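Local coordinates for protein prophenoloxidase b (Marsupenaeus japonicus, PDB 3WKY) that probably oxidises phenolic substrates at a type 3 copper centre once its zymogen form has been activated, at residues H226-A231 / Y526-D531. Residues are numbered along the deposited sequence; the frame is centred on the assembly and turned at random.
With CUO (Cu2-o2 cluster), chain J.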
ATOM      1  N   HIS A 226      -2.103 -22.243 -30.122  1.00 15.99           N
ATOM      2  CA  HIS A 226      -2.547 -21.375 -29.037  1.00 16.29           C
ATOM      3  C   HIS A 226      -2.827 -19.952 -29.469  1.00 16.81           C
ATOM      4  O   HIS A 226      -3.715 -19.295 -28.920  1.00 15.41           O
ATOM      5  CB  HIS A 226      -1.591 -21.449 -27.841  1.00 13.74           C
ATOM      6  CG  HIS A 226      -1.604 -22.783 -27.187  1.00 15.16           C
ATOM      7  ND1 HIS A 226      -0.812 -23.829 -27.610  1.00 15.78           N
ATOM      8  CD2 HIS A 226      -2.365 -23.263 -26.175  1.00 19.42           C
ATOM      9  CE1 HIS A 226      -1.064 -24.893 -26.868  1.00 19.53           C
ATOM     10  NE2 HIS A 226      -2.009 -24.575 -26.003  1.00 19.39           N
ATOM     11  N   HIS A 227      -2.084 -19.478 -30.466  1.00 15.55           N
ATOM     12  CA  HIS A 227      -2.351 -18.170 -31.042  1.00 14.19           C
ATOM     13  C   HIS A 227      -3.758 -18.139 -31.613  1.00 17.26           C
ATOM     14  O   HIS A 227      -4.507 -17.190 -31.419  1.00 13.68           O
ATOM     15  CB  HIS A 227      -1.372 -17.838 -32.167  1.00 15.39           C
ATOM     16  CG  HIS A 227      -1.797 -16.645 -32.958  1.00 17.37           C
ATOM     17  ND1 HIS A 227      -1.749 -15.367 -32.440  1.00 19.80           N
ATOM     18  CD2 HIS A 227      -2.356 -16.538 -34.186  1.00 20.37           C
ATOM     19  CE1 HIS A 227      -2.232 -14.518 -33.334  1.00 22.86           C
ATOM     20  NE2 HIS A 227      -2.606 -15.201 -34.400  1.00 20.32           N
ATOM     21  N   ASN A 228      -4.111 -19.192 -32.336  1.00 15.97           N
ATOM     22  CA  ASN A 228      -5.429 -19.284 -32.936  1.00 17.18           C
ATOM     23  C   ASN A 228      -6.527 -19.444 -31.891  1.00 16.20           C
ATOM     24  O   ASN A 228      -7.612 -18.875 -32.022  1.00 16.29           O
ATOM     25  CB  ASN A 228      -5.444 -20.436 -33.950  1.00 16.03           C
ATOM     26  CG  ASN A 228      -4.939 -20.004 -35.295  1.00 14.96           C
ATOM     27  OD1 ASN A 228      -5.719 -19.542 -36.120  1.00 16.14           O
ATOM     28  ND2 ASN A 228      -3.619 -20.123 -35.521  1.00 14.41           N
ATOM     29  N   LEU A 229      -6.228 -20.201 -30.837  1.00 15.49           N
ATOM     30  CA  LEU A 229      -7.146 -20.369 -29.721  1.00 15.96           C
ATOM     31  C   LEU A 229      -7.439 -19.026 -29.016  1.00 17.28           C
ATOM     32  O   LEU A 229      -8.598 -18.689 -28.757  1.00 14.16           O
ATOM     33  CB  LEU A 229      -6.554 -21.402 -28.747  1.00 14.32           C
ATOM     34  CG  LEU A 229      -7.266 -21.749 -27.442  1.00 13.39           C
ATOM     35  CD1 LEU A 229      -8.734 -22.089 -27.682  1.00 14.41           C
ATOM     36  CD2 LEU A 229      -6.533 -22.927 -26.825  1.00 15.42           C
ATOM     37  N   VAL A 230      -6.390 -18.269 -28.711  1.00 14.12           N
ATOM     38  CA  VAL A 230      -6.543 -16.929 -28.132  1.00 14.88           C
ATOM     39  C   VAL A 230      -7.266 -15.951 -29.072  1.00 18.78           C
ATOM     40  O   VAL A 230      -8.159 -15.207 -28.648  1.00 13.25           O
ATOM     41  CB  VAL A 230      -5.169 -16.348 -27.730  1.00 15.76           C
ATOM     42  CG1 VAL A 230      -5.315 -14.874 -27.292  1.00 16.43           C
ATOM     43  CG2 VAL A 230      -4.556 -17.193 -26.594  1.00 15.16           C
ATOM     44  N   ALA A 231      -6.892 -15.954 -30.349  1.00 15.59           N
ATOM     45  CA  ALA A 231      -7.523 -15.047 -31.313  1.00 13.64           C
ATOM     46  C   ALA A 231      -9.027 -15.305 -31.402  1.00 14.67           C
ATOM     47  O   ALA A 231      -9.827 -14.372 -31.370  1.00 14.57           O
ATOM     48  CB  ALA A 231      -6.879 -15.189 -32.689  1.00 15.16           C
ATOM     49  N   TYR A 526      -4.854 -10.863 -34.212  1.00 14.90           N
ATOM     50  CA  TYR A 526      -6.186 -11.447 -34.416  1.00 18.46           C
ATOM     51  C   TYR A 526      -6.307 -12.522 -35.507  1.00 19.36           C
ATOM     52  O   TYR A 526      -7.193 -13.356 -35.418  1.00 18.75           O
ATOM     53  CB  TYR A 526      -7.236 -10.358 -34.706  1.00 17.19           C
ATOM     54  CG  TYR A 526      -7.792  -9.664 -33.473  1.00 20.19           C
ATOM     55  CD1 TYR A 526      -8.916 -10.157 -32.824  1.00 19.66           C
ATOM     56  CD2 TYR A 526      -7.199  -8.510 -32.969  1.00 19.07           C
ATOM     57  CE1 TYR A 526      -9.435  -9.521 -31.691  1.00 18.94           C
ATOM     58  CE2 TYR A 526      -7.708  -7.870 -31.837  1.00 22.53           C
ATOM     59  CZ  TYR A 526      -8.827  -8.374 -31.216  1.00 25.22           C
ATOM     60  OH  TYR A 526      -9.342  -7.743 -30.102  1.00 24.77           O
ATOM     61  N   TRP A 527      -5.475 -12.489 -36.552  1.00 19.79           N
ATOM     62  CA  TRP A 527      -5.703 -13.399 -37.694  1.00 20.44           C
ATOM     63  C   TRP A 527      -5.804 -14.863 -37.272  1.00 19.10           C
ATOM     64  O   TRP A 527      -4.921 -15.365 -36.578  1.00 17.83           O
ATOM     65  CB  TRP A 527      -4.598 -13.268 -38.741  1.00 19.60           C
ATOM     66  CG  TRP A 527      -4.570 -11.928 -39.389  1.00 21.15           C
ATOM     67  CD1 TRP A 527      -3.589 -10.982 -39.277  1.00 18.46           C
ATOM     68  CD2 TRP A 527      -5.573 -11.374 -40.253  1.00 18.22           C
ATOM     69  NE1 TRP A 527      -3.920  -9.876 -40.023  1.00 18.57           N
ATOM     70  CE2 TRP A 527      -5.131 -10.089 -40.630  1.00 15.43           C
ATOM     71  CE3 TRP A 527      -6.795 -11.844 -40.749  1.00 15.06           C
ATOM     72  CZ2 TRP A 527      -5.872  -9.260 -41.482  1.00 18.35           C
ATOM     73  CZ3 TRP A 527      -7.540 -11.014 -41.584  1.00 18.09           C
ATOM     74  CH2 TRP A 527      -7.074  -9.733 -41.939  1.00 17.72           C
ATOM     75  N   THR A 528      -6.872 -15.536 -37.699  1.00 17.88           N
ATOM     76  CA  THR A 528      -7.031 -16.961 -37.416  1.00 14.67           C
ATOM     77  C   THR A 528      -7.265 -17.731 -38.709  1.00 16.67           C
ATOM     78  O   THR A 528      -7.898 -17.229 -39.647  1.00 16.31           O
ATOM     79  CB  THR A 528      -8.174 -17.250 -36.403  1.00 17.53           C
ATOM     80  OG1 THR A 528      -8.171 -18.645 -36.056  1.00 18.12           O
ATOM     81  CG2 THR A 528      -9.549 -16.845 -36.976  1.00 15.70           C
ATOM     82  N   GLU A 529      -6.730 -18.942 -38.755  1.00 18.79           N
ATOM     83  CA  GLU A 529      -6.829 -19.758 -39.964  1.00 18.31           C
ATOM     84  C   GLU A 529      -8.271 -20.157 -40.259  1.00 18.11           C
ATOM     85  O   GLU A 529      -8.986 -20.648 -39.390  1.00 16.42           O
ATOM     86  CB  GLU A 529      -5.937 -21.005 -39.840  1.00 17.10           C
ATOM     87  CG  GLU A 529      -5.923 -21.896 -41.101  1.00 18.52           C
ATOM     88  CD  GLU A 529      -4.881 -22.990 -41.020  1.00 23.11           C
ATOM     89  OE1 GLU A 529      -3.765 -22.725 -40.495  1.00 19.78           O
ATOM     90  OE2 GLU A 529      -5.178 -24.119 -41.479  1.00 21.31           O
ATOM     91  N   VAL A 530      -8.690 -19.937 -41.507  1.00 16.60           N
ATOM     92  CA  VAL A 530      -9.994 -20.370 -41.993  1.00 19.57           C
ATOM     93  C   VAL A 530      -9.775 -21.627 -42.835  1.00 19.16           C
ATOM     94  O   VAL A 530     -10.476 -22.632 -42.668  1.00 22.64           O
ATOM     95  CB  VAL A 530     -10.638 -19.296 -42.882  1.00 20.61           C
ATOM     96  CG1 VAL A 530     -11.885 -19.845 -43.610  1.00 21.43           C
ATOM     97  CG2 VAL A 530     -10.998 -18.073 -42.062  1.00 22.12           C
ATOM     98  N   ASP A 531      -8.772 -21.566 -43.709  1.00 19.13           N
ATOM     99  CA  ASP A 531      -8.492 -22.657 -44.644  1.00 20.64           C
ATOM    100  C   ASP A 531      -7.158 -22.403 -45.334  1.00 16.17           C
ATOM    101  O   ASP A 531      -6.947 -21.340 -45.933  1.00 19.56           O
ATOM    102  CB  ASP A 531      -9.619 -22.739 -45.687  1.00 22.38           C
ATOM    103  CG  ASP A 531      -9.803 -24.145 -46.270  1.00 25.32           C
ATOM    104  OD1 ASP A 531      -9.116 -25.096 -45.837  1.00 20.88           O
ATOM    105  OD2 ASP A 531     -10.672 -24.296 -47.160  1.00 29.80           O
TER
HETATM  106 CU1  CUO J 708      -2.457 -25.802 -24.256  1.00 26.47          CU
HETATM  107 CU2  CUO J 708      -1.114 -23.766 -21.606  1.00 20.77          CU
HETATM  108  O1  CUO J 708      -1.117 -25.301 -22.863  1.00 34.54           O
HETATM  109  O2  CUO J 708      -2.567 -25.330 -22.056  1.00 28.87           O
HETATM  110  O   HOH W   1      -3.122 -17.462 -37.251  1.00 22.49           O
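The backbones of Ala-231 and Tyr-526 come within 4.9 Å at their CA atoms, and those of Asn-228 and Thr-528 within 5.3 Å, where one face of helix 218-239 meets the loop and first residues of strand 528-534. Most of the polar traffic passes through the side-chain oxygen of Asn-228. Its OD1 accepts a 2.6 Å bond from Thr-528 OG1, lying on a lone pair in the carbonyl plane, and a 2.9 Å bond from Glu-529 N, also in that plane, at a C=O...donor angle of 156°. With CG anti to the carbonyl carbon (chi1 -85°), the amide reaches across to the strand, while ND2 turns back to Tyr-224 O. With an alanine here, Thr-528 OG1 and the backbone N-H of Glu-529 would probably both lose the acceptor they share. Such docking illustrates how the hemocyanin fold unites its domains: helix 218-239 of the copper-containing domain is bonded here to edge strand 528-534 of the Ig-like domain. On the far side of the same helix, His-226 NE2 binds the copper CU1 of the Cu2-O2 cluster at 2.2 Å, together with His-199 and His-203. His-227, a ring whose main polar partner, Asp-401, lies outside the two segments, adds a weak bond from NE2 at its ring edge to Trp-527 O, 3.2 Å away and bent to 134° at the hydrogen. That carbonyl also accepts from a water 2.8 Å from Trp-527 O, which is weakly linked to Asn-228 ND2. One turn on, the methyl of Ala-231 points toward segment 526-531 and rests against Tyr-526 O, 3.3 Å from CB, in the loop that leads into the strand.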